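Long-range contacts in Bd3459 (Bdellovibrio bacteriovorus, PDB 5CEC), which probably acts as a cell-wall peptidase of the S13 family during predation and is bound by the ankyrin-repeat immunity protein Bd3460: residues P67-S72 with A364-G369; K91-V96 with S230-L235; D105-G110 with K138-E143; A305-M310 with Y379-M384. The protein carries 1 engineered substitution. All coordinates share one frame; numbering follows the deposited sequence. Where two conformers were deposited one is given.

Contact 1: P67-S72 with A364-G369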
loop_
_atom_site.group_PDB
_atom_site.type_symbol
_atom_site.label_atom_id
_atom_site.label_comp_id
_atom_site.label_asym_id
_atom_site.label_seq_id
_atom_site.Cartn_x
_atom_site.Cartn_y
_atom_site.Cartn_z
ATOM N N PRO A 67 -9.986 -12.411 9.545
ATOM C CA PRO A 67 -9.830 -11.033 9.077
ATOM C C PRO A 67 -8.817 -10.921 7.941
ATOM O O PRO A 67 -7.756 -11.533 8.013
ATOM C CB PRO A 67 -9.348 -10.293 10.308
ATOM C CG PRO A 67 -9.756 -11.120 11.471
ATOM C CD PRO A 67 -9.682 -12.541 10.983
ATOM N N LEU A 68 -9.190 -10.180 6.912
ATOM C CA LEU A 68 -8.354 -10.037 5.723
ATOM C C LEU A 68 -7.457 -8.818 5.737
ATOM O O LEU A 68 -6.445 -8.769 5.023
ATOM C CB LEU A 68 -9.250 -9.935 4.497
ATOM C CG LEU A 68 -10.218 -11.090 4.230
ATOM C CD1 LEU A 68 -10.987 -10.834 2.946
ATOM C CD2 LEU A 68 -9.436 -12.394 4.129
ATOM N N ALA A 69 -7.880 -7.786 6.445
ATOM C CA ALA A 69 -7.233 -6.472 6.307
ATOM C C ALA A 69 -7.209 -6.074 4.826
ATOM O O ALA A 69 -8.148 -6.402 4.088
ATOM C CB ALA A 69 -5.839 -6.454 6.952
ATOM N N SER A 70 -6.140 -5.427 4.357
ATOM C CA SER A 70 -6.157 -4.842 3.024
ATOM C C SER A 70 -6.027 -5.842 1.875
ATOM O O SER A 70 -6.144 -5.427 0.722
ATOM C CB SER A 70 -5.120 -3.711 2.880
ATOM O OG SER A 70 -5.537 -2.549 3.586
ATOM N N ILE A 71 -5.843 -7.144 2.115
ATOM C CA ILE A 71 -6.043 -8.065 0.982
ATOM C C ILE A 71 -7.487 -8.066 0.504
ATOM O O ILE A 71 -7.764 -8.441 -0.643
ATOM C CB ILE A 71 -5.473 -9.472 1.184
ATOM C CG1 ILE A 71 -6.350 -10.324 2.120
ATOM C CG2 ILE A 71 -4.019 -9.405 1.568
ATOM C CD1 ILE A 71 -5.848 -11.754 2.289
ATOM N N SER A 72 -8.397 -7.539 1.316
ATOM C CA SER A 72 -9.733 -7.200 0.844
ATOM C C SER A 72 -9.717 -6.435 -0.485
ATOM O O SER A 72 -10.624 -6.540 -1.299
ATOM C CB SER A 72 -10.455 -6.298 1.851
ATOM O OG SER A 72 -10.742 -6.946 3.050
ATOM N N ALA A 364 -4.690 -9.178 12.557
ATOM C CA ALA A 364 -4.203 -9.945 11.401
ATOM C C ALA A 364 -3.101 -9.271 10.632
ATOM O O ALA A 364 -3.082 -8.054 10.495
ATOM C CB ALA A 364 -5.337 -10.267 10.415
ATOM N N LYS A 365 -2.217 -10.105 10.090
ATOM C CA LYS A 365 -1.231 -9.692 9.093
ATOM C C LYS A 365 -1.421 -10.664 7.940
ATOM O O LYS A 365 -1.471 -11.891 8.164
ATOM C CB LYS A 365 0.202 -9.761 9.635
ATOM C CG LYS A 365 1.211 -9.023 8.773
ATOM C CD LYS A 365 1.190 -7.515 9.075
ATOM C CE LYS A 365 2.143 -6.725 8.181
ATOM N NZ LYS A 365 1.560 -6.669 6.812
ATOM N N THR A 366 -1.583 -10.136 6.729
ATOM C CA THR A 366 -1.973 -10.995 5.626
ATOM C C THR A 366 -1.175 -10.661 4.365
ATOM O O THR A 366 -0.625 -9.572 4.194
ATOM C CB THR A 366 -3.479 -10.834 5.377
ATOM O OG1 THR A 366 -3.760 -9.487 5.010
ATOM C CG2 THR A 366 -4.299 -11.230 6.581
ATOM N N LEU A 367 -1.180 -11.614 3.435
ATOM C CA LEU A 367 -0.546 -11.471 2.109
ATOM C C LEU A 367 -1.230 -12.413 1.152
ATOM O O LEU A 367 -1.470 -13.571 1.520
ATOM C CB LEU A 367 0.951 -11.792 2.174
ATOM C CG LEU A 367 1.800 -11.348 1.011
ATOM C CD1 LEU A 367 1.983 -9.842 0.997
ATOM C CD2 LEU A 367 3.127 -12.041 1.028
ATOM N N MET A 368 -1.480 -11.975 -0.072
ATOM C CA MET A 368 -1.967 -12.888 -1.098
ATOM C C MET A 368 -1.422 -12.445 -2.446
ATOM O O MET A 368 -1.157 -11.255 -2.672
ATOM C CB MET A 368 -3.488 -12.979 -1.106
ATOM C CG MET A 368 -4.210 -11.764 -1.641
ATOM S SD MET A 368 -6.015 -11.800 -1.485
ATOM C CE MET A 368 -6.431 -12.772 -2.896
ATOM N N GLY A 369 -1.378 -13.376 -3.392
ATOM C CA GLY A 369 -0.875 -13.044 -4.718
ATOM C C GLY A 369 -0.443 -14.274 -5.465
ATOM O O GLY A 369 -0.979 -15.391 -5.277
#

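Contact 2: K91-V96 with S230-L235. With SO4 (sulfate ion), chain G.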
loop_
_atom_site.group_PDB
_atom_site.type_symbol
_atom_site.label_atom_id
_atom_site.label_comp_id
_atom_site.label_asym_id
_atom_site.label_seq_id
_atom_site.Cartn_x
_atom_site.Cartn_y
_atom_site.Cartn_z
ATOM N N LYS A 91 -15.397 9.107 -16.961
ATOM C CA LYS A 91 -15.517 10.215 -17.944
ATOM C C LYS A 91 -16.205 11.397 -17.277
ATOM O O LYS A 91 -17.441 11.523 -17.327
ATOM C CB LYS A 91 -16.261 9.726 -19.185
ATOM C CG LYS A 91 -15.559 8.566 -19.850
ATOM C CD LYS A 91 -16.403 7.974 -20.969
ATOM C CE LYS A 91 -16.007 6.540 -21.278
ATOM N NZ LYS A 91 -16.109 5.610 -20.099
ATOM N N THR A 92 -15.417 12.240 -16.606
ATOM C CA THR A 92 -15.952 13.451 -15.965
ATOM C C THR A 92 -16.233 14.451 -17.089
ATOM O O THR A 92 -15.391 14.654 -17.969
ATOM C CB THR A 92 -14.932 14.020 -14.965
ATOM O OG1 THR A 92 -14.636 13.018 -13.988
ATOM C CG2 THR A 92 -15.463 15.253 -14.264
ATOM N N LYS A 93 -17.438 15.023 -17.094
ATOM C CA LYS A 93 -17.835 15.952 -18.136
ATOM C C LYS A 93 -17.916 17.370 -17.593
ATOM O O LYS A 93 -18.379 17.610 -16.481
ATOM C CB LYS A 93 -19.169 15.504 -18.738
ATOM C CG LYS A 93 -19.054 14.187 -19.479
ATOM C CD LYS A 93 -20.410 13.721 -20.001
ATOM C CE LYS A 93 -20.231 12.645 -21.068
ATOM N NZ LYS A 93 -21.510 12.310 -21.744
ATOM N N LEU A 94 -17.382 18.308 -18.351
ATOM C CA LEU A 94 -17.472 19.715 -18.021
ATOM C C LEU A 94 -18.354 20.344 -19.095
ATOM O O LEU A 94 -18.063 20.266 -20.286
ATOM C CB LEU A 94 -16.094 20.343 -18.033
ATOM C CG LEU A 94 -15.309 20.298 -16.717
ATOM C CD1 LEU A 94 -14.924 18.895 -16.363
ATOM C CD2 LEU A 94 -14.092 21.196 -16.858
ATOM N N HIS A 95 -19.391 21.015 -18.661
ATOM C CA HIS A 95 -20.298 21.736 -19.538
ATOM C C HIS A 95 -19.907 23.196 -19.469
ATOM O O HIS A 95 -20.059 23.803 -18.423
ATOM C CB HIS A 95 -21.728 21.498 -19.076
ATOM C CG HIS A 95 -22.122 20.060 -19.111
ATOM N ND1 HIS A 95 -22.713 19.505 -20.221
ATOM C CD2 HIS A 95 -21.977 19.050 -18.215
ATOM C CE1 HIS A 95 -22.959 18.227 -19.996
ATOM N NE2 HIS A 95 -22.519 17.922 -18.788
ATOM N N VAL A 96 -19.335 23.707 -20.559
ATOM C CA VAL A 96 -18.625 24.991 -20.566
ATOM C C VAL A 96 -19.388 26.007 -21.390
ATOM O O VAL A 96 -19.620 25.764 -22.591
ATOM C CB VAL A 96 -17.197 24.837 -21.134
ATOM C CG1 VAL A 96 -16.455 26.160 -21.083
ATOM C CG2 VAL A 96 -16.434 23.747 -20.374
ATOM N N SER A 230 -23.649 25.940 -24.458
ATOM C CA SER A 230 -22.566 25.214 -23.811
ATOM C C SER A 230 -21.888 24.195 -24.748
ATOM O O SER A 230 -22.482 23.717 -25.735
ATOM C CB SER A 230 -23.101 24.517 -22.563
ATOM O OG SER A 230 -23.933 23.445 -22.909
ATOM N N THR A 231 -20.649 23.852 -24.409
ATOM C CA THR A 231 -19.913 22.788 -25.064
ATOM C C THR A 231 -19.566 21.750 -23.983
ATOM O O THR A 231 -19.098 22.110 -22.925
ATOM C CB THR A 231 -18.583 23.275 -25.688
ATOM O OG1 THR A 231 -18.805 24.331 -26.637
ATOM C CG2 THR A 231 -17.879 22.124 -26.377
ATOM N N THR A 232 -19.773 20.471 -24.281
ATOM C CA THR A 232 -19.421 19.388 -23.377
ATOM C C THR A 232 -18.020 18.928 -23.681
ATOM O O THR A 232 -17.714 18.490 -24.780
ATOM C CB THR A 232 -20.388 18.207 -23.508
ATOM O OG1 THR A 232 -21.719 18.684 -23.303
ATOM C CG2 THR A 232 -20.073 17.117 -22.480
ATOM N N MET A 233 -17.166 19.048 -22.684
ATOM C CA MET A 233 -15.801 18.609 -22.732
ATOM C C MET A 233 -15.696 17.400 -21.793
ATOM O O MET A 233 -16.422 17.320 -20.783
ATOM C CB MET A 233 -14.882 19.758 -22.297
ATOM C CG MET A 233 -15.061 21.042 -23.108
ATOM S SD MET A 233 -14.630 20.833 -24.834
ATOM C CE MET A 233 -12.847 20.696 -24.684
ATOM N N VAL A 234 -14.828 16.452 -22.128
ATOM C CA VAL A 234 -14.630 15.270 -21.294
ATOM C C VAL A 234 -13.192 15.219 -20.810
ATOM O O VAL A 234 -12.241 15.467 -21.568
ATOM C CB VAL A 234 -15.063 13.942 -21.973
ATOM C CG1 VAL A 234 -14.168 13.572 -23.147
ATOM C CG2 VAL A 234 -15.090 12.809 -20.957
ATOM N N LEU A 235 -13.057 14.914 -19.522
ATOM C CA LEU A 235 -11.778 14.684 -18.870
ATOM C C LEU A 235 -11.789 13.232 -18.409
ATOM O O LEU A 235 -12.355 12.895 -17.366
ATOM C CB LEU A 235 -11.623 15.610 -17.657
ATOM C CG LEU A 235 -10.273 15.521 -16.929
ATOM C CD1 LEU A 235 -9.233 16.370 -17.645
ATOM C CD2 LEU A 235 -10.430 15.934 -15.467
HETATM S S SO4 G . -24.269 15.854 -23.167
HETATM O O1 SO4 G . -24.280 14.594 -23.939
HETATM O O2 SO4 G . -23.436 15.677 -21.948
HETATM O O3 SO4 G . -25.658 16.206 -22.767
HETATM O O4 SO4 G . -23.689 16.889 -24.054
HETATM O O HOH W 1 -12.324 11.899 -14.452
HETATM O O HOH W 2 -22.555 21.130 -22.420
#

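Contact 3: D105-G110 with K138-E143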
loop_
_atom_site.group_PDB
_atom_site.type_symbol
_atom_site.label_atom_id
_atom_site.label_comp_id
_atom_site.label_asym_id
_atom_site.label_seq_id
_atom_site.Cartn_x
_atom_site.Cartn_y
_atom_site.Cartn_z
ATOM N N ASP A 105 -18.811 29.897 -17.526
ATOM C CA ASP A 105 -19.526 29.090 -16.541
ATOM C C ASP A 105 -19.229 27.636 -16.822
ATOM O O ASP A 105 -19.203 27.217 -17.994
ATOM C CB ASP A 105 -21.041 29.305 -16.612
ATOM C CG ASP A 105 -21.477 30.657 -16.081
ATOM O OD1 ASP A 105 -20.738 31.304 -15.299
ATOM O OD2 ASP A 105 -22.600 31.063 -16.459
ATOM N N ILE A 106 -19.011 26.854 -15.763
ATOM C CA ILE A 106 -18.689 25.447 -15.920
ATOM C C ILE A 106 -19.503 24.627 -14.956
ATOM O O ILE A 106 -19.474 24.877 -13.757
ATOM C CB ILE A 106 -17.208 25.142 -15.726
ATOM C CG1 ILE A 106 -16.380 25.920 -16.757
ATOM C CG2 ILE A 106 -16.945 23.639 -15.864
ATOM C CD1 ILE A 106 -14.895 25.661 -16.688
ATOM N N HIS A 107 -20.201 23.623 -15.474
ATOM C CA HIS A 107 -20.862 22.632 -14.635
ATOM C C HIS A 107 -20.132 21.305 -14.757
ATOM O O HIS A 107 -19.956 20.812 -15.868
ATOM C CB HIS A 107 -22.325 22.414 -15.014
ATOM C CG HIS A 107 -22.989 21.298 -14.257
ATOM N ND1 HIS A 107 -23.363 21.414 -12.935
ATOM C CD2 HIS A 107 -23.331 20.044 -14.634
ATOM C CE1 HIS A 107 -23.947 20.292 -12.551
ATOM N NE2 HIS A 107 -23.917 19.439 -13.551
ATOM N N ILE A 108 -19.697 20.733 -13.635
ATOM C CA ILE A 108 -19.068 19.409 -13.614
ATOM C C ILE A 108 -20.113 18.302 -13.404
ATOM O O ILE A 108 -20.770 18.232 -12.363
ATOM C CB ILE A 108 -17.981 19.299 -12.542
ATOM C CG1 ILE A 108 -16.881 20.363 -12.754
ATOM C CG2 ILE A 108 -17.375 17.910 -12.566
ATOM C CD1 ILE A 108 -15.874 20.442 -11.631
ATOM N N GLU A 109 -20.295 17.487 -14.431
ATOM C CA GLU A 109 -21.108 16.302 -14.386
ATOM C C GLU A 109 -20.168 15.168 -14.020
ATOM O O GLU A 109 -19.352 14.718 -14.837
ATOM C CB GLU A 109 -21.795 16.094 -15.751
ATOM C CG GLU A 109 -22.539 14.765 -15.863
ATOM C CD GLU A 109 -23.149 14.523 -17.236
ATOM O OE1 GLU A 109 -23.000 15.377 -18.131
ATOM O OE2 GLU A 109 -23.760 13.448 -17.438
ATOM N N GLY A 110 -20.232 14.741 -12.758
ATOM C CA GLY A 110 -19.252 13.791 -12.271
ATOM C C GLY A 110 -19.400 12.382 -12.812
ATOM O O GLY A 110 -20.445 12.002 -13.326
ATOM N N LYS A 138 -19.162 31.002 -12.651
ATOM C CA LYS A 138 -19.929 30.090 -11.843
ATOM C C LYS A 138 -19.422 28.673 -12.131
ATOM O O LYS A 138 -19.424 28.205 -13.268
ATOM C CB LYS A 138 -21.416 30.233 -12.127
ATOM C CG LYS A 138 -22.299 29.387 -11.242
ATOM C CD LYS A 138 -23.772 29.761 -11.341
ATOM C CE LYS A 138 -24.333 29.501 -12.728
ATOM N NZ LYS A 138 -25.813 29.709 -12.754
ATOM N N LEU A 139 -18.903 28.039 -11.089
ATOM C CA LEU A 139 -18.529 26.640 -11.118
ATOM C C LEU A 139 -19.543 25.841 -10.340
ATOM O O LEU A 139 -19.702 26.040 -9.139
ATOM C CB LEU A 139 -17.131 26.431 -10.549
ATOM C CG LEU A 139 -16.632 24.988 -10.501
ATOM C CD1 LEU A 139 -16.540 24.408 -11.910
ATOM C CD2 LEU A 139 -15.292 24.890 -9.775
ATOM N N THR A 140 -20.231 24.931 -10.998
ATOM C CA THR A 140 -21.184 24.058 -10.313
ATOM C C THR A 140 -20.800 22.617 -10.532
ATOM O O THR A 140 -19.980 22.319 -11.378
ATOM C CB THR A 140 -22.648 24.332 -10.734
ATOM O OG1 THR A 140 -22.847 23.972 -12.096
ATOM C CG2 THR A 140 -23.010 25.777 -10.502
ATOM N N PHE A 141 -21.354 21.727 -9.716
ATOM C CA PHE A 141 -20.981 20.318 -9.733
ATOM C C PHE A 141 -22.129 19.481 -9.194
ATOM O O PHE A 141 -22.924 19.968 -8.379
ATOM C CB PHE A 141 -19.711 20.068 -8.914
ATOM C CG PHE A 141 -19.885 20.350 -7.439
ATOM C CD1 PHE A 141 -19.746 21.635 -6.935
ATOM C CD2 PHE A 141 -20.262 19.343 -6.569
ATOM C CE1 PHE A 141 -19.969 21.897 -5.605
ATOM C CE2 PHE A 141 -20.496 19.619 -5.253
ATOM C CZ PHE A 141 -20.347 20.883 -4.771
ATOM N N ASP A 142 -22.213 18.234 -9.656
ATOM C CA ASP A 142 -23.287 17.331 -9.222
ATOM C C ASP A 142 -22.777 16.309 -8.195
ATOM O O ASP A 142 -21.639 16.349 -7.716
ATOM C CB ASP A 142 -24.001 16.676 -10.426
ATOM C CG ASP A 142 -23.181 15.637 -11.146
ATOM O OD1 ASP A 142 -22.133 15.171 -10.636
ATOM O OD2 ASP A 142 -23.620 15.271 -12.267
ATOM N N GLU A 143 -23.685 15.423 -7.814
ATOM C CA GLU A 143 -23.459 14.482 -6.736
ATOM C C GLU A 143 -22.552 13.321 -7.104
ATOM O O GLU A 143 -22.172 12.540 -6.249
ATOM C CB GLU A 143 -24.786 13.967 -6.155
ATOM C CG GLU A 143 -25.600 13.077 -7.082
ATOM C CD GLU A 143 -26.576 13.800 -7.989
ATOM O OE1 GLU A 143 -26.319 14.937 -8.466
ATOM O OE2 GLU A 143 -27.610 13.181 -8.280
HETATM O O HOH W 3 -24.972 17.019 -13.870
HETATM O O HOH W 4 -23.112 12.761 -13.048
#

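Contact 4: A305-M310 with Y379-M384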
loop_
_atom_site.group_PDB
_atom_site.type_symbol
_atom_site.label_atom_id
_atom_site.label_comp_id
_atom_site.label_asym_id
_atom_site.label_seq_id
_atom_site.Cartn_x
_atom_site.Cartn_y
_atom_site.Cartn_z
ATOM N N ALA A 305 -12.878 -13.510 5.246
ATOM C CA ALA A 305 -13.137 -14.560 4.255
ATOM C C ALA A 305 -12.222 -15.726 4.507
ATOM O O ALA A 305 -11.281 -15.652 5.323
ATOM C CB ALA A 305 -12.915 -14.052 2.832
ATOM N N THR A 306 -12.487 -16.819 3.801
ATOM C CA THR A 306 -11.633 -17.985 3.890
ATOM C C THR A 306 -10.399 -17.828 3.007
ATOM O O THR A 306 -10.412 -17.128 2.001
ATOM C CB THR A 306 -12.391 -19.269 3.516
ATOM O OG1 THR A 306 -12.655 -19.265 2.114
ATOM C CG2 THR A 306 -13.712 -19.425 4.305
ATOM N N CYS A 307 -9.363 -18.576 3.353
ATOM C CA CYS A 307 -8.141 -18.624 2.560
ATOM C C CYS A 307 -8.487 -19.195 1.159
ATOM O O CYS A 307 -8.017 -18.678 0.146
ATOM C CB CYS A 307 -7.098 -19.458 3.281
ATOM S SG CYS A 307 -5.435 -19.286 2.639
ATOM N N GLU A 308 -9.331 -20.241 1.099
ATOM C CA GLU A 308 -9.789 -20.781 -0.188
ATOM C C GLU A 308 -10.435 -19.715 -1.068
ATOM O O GLU A 308 -10.163 -19.636 -2.274
ATOM C CB GLU A 308 -10.776 -21.950 -0.016
ATOM C CG GLU A 308 -10.123 -23.241 0.408
ATOM C CD GLU A 308 -11.048 -24.443 0.340
ATOM O OE1 GLU A 308 -12.245 -24.298 0.005
ATOM O OE2 GLU A 308 -10.567 -25.559 0.613
ATOM N N MET A 309 -11.259 -18.859 -0.457
ATOM C CA MET A 309 -11.900 -17.786 -1.207
ATOM C C MET A 309 -10.855 -16.839 -1.821
ATOM O O MET A 309 -11.039 -16.323 -2.934
ATOM C CB MET A 309 -12.883 -17.002 -0.342
ATOM C CG MET A 309 -14.249 -17.640 -0.218
ATOM S SD MET A 309 -15.160 -17.778 -1.774
ATOM C CE MET A 309 -14.745 -16.262 -2.581
ATOM N N MET A 310 -9.773 -16.565 -1.089
ATOM C CA MET A 310 -8.717 -15.730 -1.643
ATOM C C MET A 310 -8.058 -16.341 -2.889
ATOM O O MET A 310 -7.771 -15.648 -3.866
ATOM C CB MET A 310 -7.702 -15.386 -0.552
ATOM C CG MET A 310 -8.259 -14.549 0.586
ATOM S SD MET A 310 -9.056 -12.994 0.072
ATOM C CE MET A 310 -10.773 -13.460 -0.088
ATOM N N TYR A 379 -0.740 -19.414 -7.167
ATOM C CA TYR A 379 -1.481 -18.497 -6.288
ATOM C C TYR A 379 -1.287 -18.880 -4.828
ATOM O O TYR A 379 -1.176 -20.065 -4.489
ATOM C CB TYR A 379 -2.996 -18.563 -6.578
ATOM C CG TYR A 379 -3.360 -18.310 -8.020
ATOM C CD1 TYR A 379 -2.960 -17.141 -8.658
ATOM C CD2 TYR A 379 -4.100 -19.233 -8.764
ATOM C CE1 TYR A 379 -3.276 -16.896 -9.974
ATOM C CE2 TYR A 379 -4.426 -18.990 -10.080
ATOM C CZ TYR A 379 -3.998 -17.836 -10.697
ATOM O OH TYR A 379 -4.299 -17.605 -12.020
ATOM N N PHE A 380 -1.230 -17.884 -3.951
ATOM C CA PHE A 380 -1.115 -18.156 -2.531
ATOM C C PHE A 380 -1.878 -17.135 -1.716
ATOM O O PHE A 380 -2.141 -16.026 -2.178
ATOM C CB PHE A 380 0.377 -18.136 -2.108
ATOM C CG PHE A 380 0.972 -16.758 -2.054
ATOM C CD1 PHE A 380 0.863 -16.001 -0.905
ATOM C CD2 PHE A 380 1.565 -16.182 -3.179
ATOM C CE1 PHE A 380 1.357 -14.709 -0.869
ATOM C CE2 PHE A 380 2.033 -14.897 -3.144
ATOM C CZ PHE A 380 1.934 -14.171 -1.992
ATOM N N ALA A 381 -2.186 -17.525 -0.491
ATOM C CA ALA A 381 -2.688 -16.597 0.525
ATOM C C ALA A 381 -2.223 -17.048 1.885
ATOM O O ALA A 381 -2.243 -18.251 2.194
ATOM C CB ALA A 381 -4.184 -16.437 0.484
ATOM N N VAL A 382 -1.756 -16.080 2.676
ATOM C CA VAL A 382 -1.295 -16.344 4.049
ATOM C C VAL A 382 -2.035 -15.417 4.994
ATOM O O VAL A 382 -1.971 -14.192 4.827
ATOM C CB VAL A 382 0.230 -16.109 4.225
ATOM C CG1 VAL A 382 0.695 -16.606 5.583
ATOM C CG2 VAL A 382 1.033 -16.754 3.110
ATOM N N LEU A 383 -2.745 -16.020 5.954
ATOM C CA LEU A 383 -3.561 -15.283 6.906
ATOM C C LEU A 383 -2.961 -15.539 8.280
ATOM O O LEU A 383 -3.059 -16.649 8.790
ATOM C CB LEU A 383 -5.022 -15.712 6.848
ATOM C CG LEU A 383 -5.660 -15.684 5.457
ATOM C CD1 LEU A 383 -7.088 -16.203 5.538
ATOM C CD2 LEU A 383 -5.636 -14.319 4.836
ATOM N N MET A 384 -2.294 -14.533 8.863
ATOM C CA MET A 384 -1.716 -14.651 10.215
ATOM C C MET A 384 -2.608 -13.965 11.203
ATOM O O MET A 384 -3.262 -12.978 10.895
ATOM C CB MET A 384 -0.345 -14.009 10.322
ATOM C CG MET A 384 0.704 -14.510 9.356
ATOM S SD MET A 384 1.224 -16.212 9.637
ATOM C CE MET A 384 1.974 -16.092 11.242
#

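Contact 1: P67-S72 with A364-G369
Thr366 makes the polar link here. Its OG1 donates a hydrogen bond to Leu68 O at 2.8 Å. The hydroxyl comes from above the carbonyl plane, 39° out of it. Thr366 OG1 sits between its own backbone N and carbonyl carbon (chi1 62°), which lifts it off the strand toward the loop. The methyl Thr366 CG2 then lies near Pro67 O.

The apolar part centres on Ile71. Its CB rests 3.6 Å from Met368 SD, and its CD1 lies 3.8 Å from the same sulfur. The branch Ile71 CG2 reaches Thr366 OG1 at 3.5 Å, so this side chain spans both Thr366 and Met368. At the other end Pro67 CB meets Ala364 CB at 4.0 Å. Met310 of helix 307-322 also packs on Ile71 and Met368.

Within the loop, Ser72 OG and Ser72 N both bond to Ala69 O. Ser70 OG bonds to Lys73 NZ and to a sulfate ion. Ser70 and Lys73 fit the SxxK pattern of serine penicillin-binding enzymes, at the start of helix 72-84, so Ser70 is probably the nucleophile.

Segment 67-72 thus lies over strand 364-373, held by one hydroxyl bond and a buried patch of aliphatic carbons and one sulfur. The bond gives the buried Thr366 hydroxyl a partner, and it helps to hold Leu68 O, two residues before Ser70.

Contact 2: K91-V96 with S230-L235
Strands 91-98 and 231-236 are antiparallel neighbours in a mixed sheet, and Thr92 to Val96 pair in register with Leu235 to Thr231. Thr92, Leu94 and Val96 form hydrogen-bonded pairs with Leu235, Met233 and Thr231. Lys93 and His95 form non-hydrogen-bonded pairs with Val234 and Thr232. Met233 N gives Leu94 O a bond of 2.8 Å that is almost straight at 179°. Thr92 N to Leu235 O is longer, 3.2 Å, and more bent.

On the face with Leu94, Val96 and Met233, Val96 CG2 meets Met233 CG at 4.1 Å.

The face with Lys93, His95 and Thr232 is mostly polar. His95 and Thr232 lie side by side and point the same way. One water lies in the plane of the His95 ring, 2.7 Å from ND1, and donates to Ser230 OG and Thr232 OG1. Ser230 OG also bonds to Asn227 O. His95 NE2 bonds to Glu109 OE1. Thr232 OG1 donates to sulfate O4 at 2.8 Å. Sulfate O2 lies near the ring plane, 3.2 Å from His95 CE1, and Lys93 NZ is 3.9 Å from this oxygen.

This strand pair has one largely apolar face, with Leu94 and Leu235 against helix 118-130, and one face that holds a sulfate here, probably from the crystallisation liquor. With bonds at both nitrogens, the His95 ring is fixed in rotation, and Lys93 would probably add favourable charge beside the sulfate.

Contact 3: D105-G110 with K138-E143
The His107 ring meets Thr140 at its edge. Its ND1 and Thr140 OG1 share a 2.7 Å hydrogen bond, with OG1 near the ring plane. The ring stacks with Phe224. A water sits in the ring plane at NE2. The water at NE2 also donates to Asp142 OD2, so it bridges the imidazole and the carboxylate, whose planes stand 84° apart. His107 CG is anti to the backbone N, which carries the ring along the sheet face, and chi2 of 74° turns its ND1 edge to Thr140.

The two strands are the parallel pair of a beta-alpha-beta unit, in which helix 118-130 connects strand 104-109 to strand 135-141. Their backbone bonds alternate in the usual parallel way. Ile106 N donates to Lys138 O at 2.9 Å, Thr140 N donates to Ile106 O, and Ile108 N donates to Thr140 O at 2.8 Å. Asp142 N closes the series on Ile108 O.

On the face away from His107, Leu139 CD1 touches Ile106 CB at 3.9 Å and Ile108 CD1 at 4.0 Å. Phe141 lies beside Ile108, and its side chain packs on Val174 and Leu178 of helix 167-182. At the start of the pair, Lys138 N gives Asp105 OD1 a weak bond. At the other end a second water joins Gly110 O to Asp142 OD2. Asp142 OD1 accepts from Gly110 N at 2.9 Å, met on its syn side and 35° out of the carboxylate plane.

Contact 4: A305-M310 with Y379-M384
The helix in 305-310 begins at Cys307, which passes Ala381 with CA atoms 6.2 Å apart. Thr306 is the N-cap, and its OG1 accepts from Met309 N at 3.0 Å, which ties down the first turn.

Side chains do the joining to strand 376-385. Cys307 SG is anti to its backbone N (chi1 -166°) and lies 3.8 Å from Ala381 CB and 3.4 Å from Ala381 O. This sulfur is bound to Cys45 in a disulfide, so a covalent link runs alongside the contact. Met310 CB meets the same methyl, Ala381 CB, at 3.8 Å. The small alanine thus takes two helix residues, one turn apart, on a single methyl. Leu383 extends its CD1 to the start of the helix, 3.9 Å from Cys307 N and 4.0 Å from Cys307 CB. The meeting is buried and mostly apolar.

Helix 307-322 therefore starts on one face of the large antiparallel sheet. Met310 also touches Met368 on strand 364-373, and the disulfide reaches strand 40-48 on the other flank of strand 376-385. Helix 394-411 packs on the opposite face through Phe380 and Met384.

From the N terminus, segment 67-72 comes first and waits longest for its partner. Contacts 2 and 3 open next, at 91-96 and 105-110. Contact 3 closes first, at 138-143, and lies within the loop of contact 2, which closes at 230-235. Both fall inside the long loop of contact 1. They share one mixed sheet, where strands 91-98 and 104-109 are neighbours. Contact 4 opens at 305-310, before contact 1 closes at 364-369, and ends at 379-384, so these two cross. They meet on adjacent strands of the large antiparallel sheet. The two pairs lie on opposite sides of the chain's centre; contacts 1 and 2 have centres about 39 Å apart.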